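Side-chain contact in ribonuclease VapC5 (Mycobacterium tuberculosis, PDB 3DBO), which probably acts as the toxin of a type II toxin-antitoxin pair, a magnesium-dependent PIN-domain ribonuclease with limited activity on RNA: residues B[98-103]-B[114-119]. Numbering follows the deposited sequence.
Sequences ARLRIH and NDLWIA
Leu116 reaches across to helix 91-107 with both of its methyls and shows how one forked side chain can serve two neighbouring residues of a facing helix. Its CG stands anti to the backbone N (chi1 -168°), which carries the fork toward helix 91-107, one methyl to each partner. CD1 meets the base of Leu100, 3.7 Å from its CB, while CD2 packs against the aliphatic part of Arg101, 3.6 Å from CD. The side chains of Arg101 and Leu116 cross at about a right angle, and the bend of Arg101 at chi2 (64°) leads its guanidinium beyond the methyl, where NH2 makes a weak hydrogen bond to the backbone of the chain of another protein. In the PIN fold of VapC5, a parallel sheet with helices packed around it, this apolar contact joins helices 91-107 and 113-124, whose local axes come within 10.0 Å of each other at 128° between their N-to-C directions. The latter helix also bears Asp115, a predicted magnesium ligand salt-bridged to Arg112, with Asp135 close by. Leu100 sends its other end one turn further along the partner helix: CD1 lies 4.4 Å from Ala119 CB, a looser touch than those made by Leu116. Val145 also packs on Leu100, whereas Trp97 and Leu104, a turn away on either side of the 100-101 pair, close round Leu116.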
ATOM      1  N   ALA B  98     -15.662  -4.677   6.329  1.00  7.48           N
ATOM      2  CA  ALA B  98     -16.493  -5.688   6.987  1.00  8.31           C
ATOM      3  C   ALA B  98     -16.822  -6.865   6.044  1.00  8.35           C
ATOM      4  O   ALA B  98     -16.734  -8.019   6.455  1.00  9.77           O
ATOM      5  CB  ALA B  98     -17.801  -5.042   7.538  1.00  7.26           C
ATOM      6  N   ARG B  99     -17.238  -6.564   4.816  1.00  9.69           N
ATOM      7  CA  ARG B  99     -17.557  -7.592   3.816  1.00 10.89           C
ATOM      8  C   ARG B  99     -16.333  -8.474   3.544  1.00 11.37           C
ATOM      9  O   ARG B  99     -16.426  -9.706   3.578  1.00 11.46           O
ATOM     10  CB  ARG B  99     -18.030  -6.948   2.498  1.00 12.04           C
ATOM     11  CG  ARG B  99     -18.492  -7.962   1.451  1.00 16.74           C
ATOM     12  CD  ARG B  99     -19.275  -7.331   0.288  1.00 21.33           C
ATOM     13  NE  ARG B  99     -19.873  -8.392  -0.530  1.00 27.02           N
ATOM     14  CZ  ARG B  99     -20.960  -8.263  -1.292  1.00 30.82           C
ATOM     15  NH1 ARG B  99     -21.611  -7.107  -1.354  1.00 32.15           N
ATOM     16  NH2 ARG B  99     -21.408  -9.314  -1.985  1.00 32.77           N
ATOM     17  N   LEU B 100     -15.201  -7.830   3.280  1.00 10.39           N
ATOM     18  CA  LEU B 100     -13.956  -8.568   2.990  1.00 10.89           C
ATOM     19  C   LEU B 100     -13.484  -9.385   4.193  1.00 11.18           C
ATOM     20  O   LEU B 100     -13.043 -10.531   4.048  1.00 10.92           O
ATOM     21  CB  LEU B 100     -12.858  -7.622   2.468  1.00  9.74           C
ATOM     22  CG  LEU B 100     -13.171  -6.848   1.180  1.00 12.08           C
ATOM     23  CD1 LEU B 100     -12.019  -5.903   0.836  1.00 13.14           C
ATOM     24  CD2 LEU B 100     -13.493  -7.794   0.012  1.00 12.99           C
ATOM     25  N   ARG B 101     -13.598  -8.810   5.389  1.00 10.34           N
ATOM     26  CA  ARG B 101     -13.244  -9.511   6.620  1.00 11.01           C
ATOM     27  C   ARG B 101     -14.070 -10.780   6.851  1.00 11.51           C
ATOM     28  O   ARG B 101     -13.517 -11.820   7.235  1.00 11.20           O
ATOM     29  CB  ARG B 101     -13.347  -8.583   7.855  1.00 10.83           C
ATOM     30  CG  ARG B 101     -12.850  -9.212   9.160  1.00 11.61           C
ATOM     31  CD  ARG B 101     -11.373  -9.522   9.101  1.00 17.32           C
ATOM     32  NE  ARG B 101     -10.933 -10.484  10.119  1.00 21.36           N
ATOM     33  CZ  ARG B 101     -10.896 -11.808   9.950  1.00 22.19           C
ATOM     34  NH1 ARG B 101     -11.299 -12.359   8.828  1.00 19.80           N
ATOM     35  NH2 ARG B 101     -10.437 -12.588  10.928  1.00 25.57           N
ATOM     36  N   ILE B 102     -15.374 -10.708   6.626  1.00 12.92           N
ATOM     37  CA  ILE B 102     -16.192 -11.922   6.815  1.00 14.52           C
ATOM     38  C   ILE B 102     -15.885 -12.966   5.711  1.00 15.54           C
ATOM     39  O   ILE B 102     -15.782 -14.159   6.005  1.00 16.70           O
ATOM     40  CB  ILE B 102     -17.712 -11.582   6.869  0.50 14.25           C
ATOM     41  CG1 ILE B 102     -18.061 -11.072   8.252  0.50 14.81           C
ATOM     42  CG2 ILE B 102     -18.590 -12.832   6.712  0.50 14.42           C
ATOM     43  CD1 ILE B 102     -18.107 -12.174   9.259  0.50 11.79           C
ATOM     44  N   HIS B 103     -15.672 -12.495   4.485  1.00 15.61           N
ATOM     45  CA  HIS B 103     -15.243 -13.362   3.384  1.00 16.96           C
ATOM     46  C   HIS B 103     -14.025 -14.200   3.815  1.00 17.43           C
ATOM     47  O   HIS B 103     -14.041 -15.440   3.710  1.00 17.05           O
ATOM     48  CB  HIS B 103     -14.954 -12.518   2.135  1.00 17.42           C
ATOM     49  CG  HIS B 103     -14.566 -13.322   0.932  1.00 19.60           C
ATOM     50  ND1 HIS B 103     -15.462 -14.118   0.250  1.00 22.34           N
ATOM     51  CD2 HIS B 103     -13.382 -13.441   0.283  1.00 21.83           C
ATOM     52  CE1 HIS B 103     -14.843 -14.697  -0.766  1.00 24.63           C
ATOM     53  NE2 HIS B 103     -13.579 -14.312  -0.763  1.00 22.47           N
ATOM     54  N   ASN B 114      -3.813  -4.276   8.409  1.00 10.73           N
ATOM     55  CA  ASN B 114      -3.559  -3.013   7.738  1.00 10.07           C
ATOM     56  C   ASN B 114      -3.639  -3.182   6.219  1.00  8.99           C
ATOM     57  O   ASN B 114      -4.118  -2.293   5.539  1.00  8.44           O
ATOM     58  CB  ASN B 114      -2.232  -2.405   8.158  1.00 10.47           C
ATOM     59  CG  ASN B 114      -2.366  -1.477   9.359  1.00 11.29           C
ATOM     60  OD1 ASN B 114      -3.446  -1.345   9.951  1.00 12.83           O
ATOM     61  ND2 ASN B 114      -1.259  -0.816   9.716  1.00 14.63           N
ATOM     62  N   ASP B 115      -3.215  -4.340   5.708  1.00  9.47           N
ATOM     63  CA  ASP B 115      -3.442  -4.647   4.282  1.00  9.49           C
ATOM     64  C   ASP B 115      -4.919  -4.773   3.938  1.00  9.57           C
ATOM     65  O   ASP B 115      -5.343  -4.338   2.867  1.00  8.46           O
ATOM     66  CB  ASP B 115      -2.670  -5.899   3.823  1.00 10.24           C
ATOM     67  CG  ASP B 115      -1.197  -5.590   3.521  1.00 12.54           C
ATOM     68  OD1 ASP B 115      -0.826  -4.387   3.445  1.00 16.42           O
ATOM     69  OD2 ASP B 115      -0.410  -6.541   3.358  1.00 14.51           O
ATOM     70  N   LEU B 116      -5.718  -5.300   4.865  1.00 10.27           N
ATOM     71  CA  LEU B 116      -7.173  -5.378   4.614  1.00  9.09           C
ATOM     72  C   LEU B 116      -7.812  -3.992   4.516  1.00  8.17           C
ATOM     73  O   LEU B 116      -8.677  -3.764   3.660  1.00  8.73           O
ATOM     74  CB  LEU B 116      -7.884  -6.235   5.671  1.00  8.69           C
ATOM     75  CG  LEU B 116      -9.343  -6.611   5.340  1.00  7.90           C
ATOM     76  CD1 LEU B 116      -9.473  -7.402   3.993  1.00  7.59           C
ATOM     77  CD2 LEU B 116      -9.898  -7.423   6.533  1.00 10.94           C
ATOM     78  N   TRP B 117      -7.381  -3.063   5.376  1.00  8.08           N
ATOM     79  CA  TRP B 117      -7.788  -1.652   5.258  1.00  8.02           C
ATOM     80  C   TRP B 117      -7.414  -1.049   3.895  1.00  8.54           C
ATOM     81  O   TRP B 117      -8.210  -0.373   3.272  1.00  7.55           O
ATOM     82  CB  TRP B 117      -7.222  -0.804   6.423  1.00  7.07           C
ATOM     83  CG  TRP B 117      -7.939  -1.042   7.749  1.00  8.76           C
ATOM     84  CD1 TRP B 117      -7.428  -1.585   8.894  1.00  9.77           C
ATOM     85  CD2 TRP B 117      -9.294  -0.694   8.035  1.00  8.47           C
ATOM     86  NE1 TRP B 117      -8.409  -1.599   9.899  1.00  8.88           N
ATOM     87  CE2 TRP B 117      -9.560  -1.068   9.379  1.00  7.94           C
ATOM     88  CE3 TRP B 117     -10.323  -0.120   7.272  1.00  9.22           C
ATOM     89  CZ2 TRP B 117     -10.824  -0.878   9.981  1.00  9.94           C
ATOM     90  CZ3 TRP B 117     -11.593   0.067   7.877  1.00 11.85           C
ATOM     91  CH2 TRP B 117     -11.810  -0.298   9.221  1.00  9.04           C
ATOM     92  N   ILE B 118      -6.200  -1.310   3.431  1.00  8.76           N
ATOM     93  CA  ILE B 118      -5.795  -0.860   2.099  1.00  8.24           C
ATOM     94  C   ILE B 118      -6.718  -1.415   1.009  1.00  8.05           C
ATOM     95  O   ILE B 118      -7.237  -0.646   0.189  1.00  7.99           O
ATOM     96  CB  ILE B 118      -4.324  -1.195   1.816  1.00  8.07           C
ATOM     97  CG1 ILE B 118      -3.424  -0.352   2.740  1.00  6.58           C
ATOM     98  CG2 ILE B 118      -3.969  -0.864   0.345  1.00  8.95           C
ATOM     99  CD1 ILE B 118      -1.954  -0.862   2.767  1.00 11.06           C
ATOM    100  N   ALA B 119      -6.932  -2.733   1.029  1.00  8.37           N
ATOM    101  CA  ALA B 119      -7.798  -3.404   0.063  1.00  9.45           C
ATOM    102  C   ALA B 119      -9.228  -2.871   0.155  1.00  9.17           C
ATOM    103  O   ALA B 119      -9.877  -2.665  -0.874  1.00  9.82           O
ATOM    104  CB  ALA B 119      -7.780  -4.900   0.294  1.00  9.06           C
TER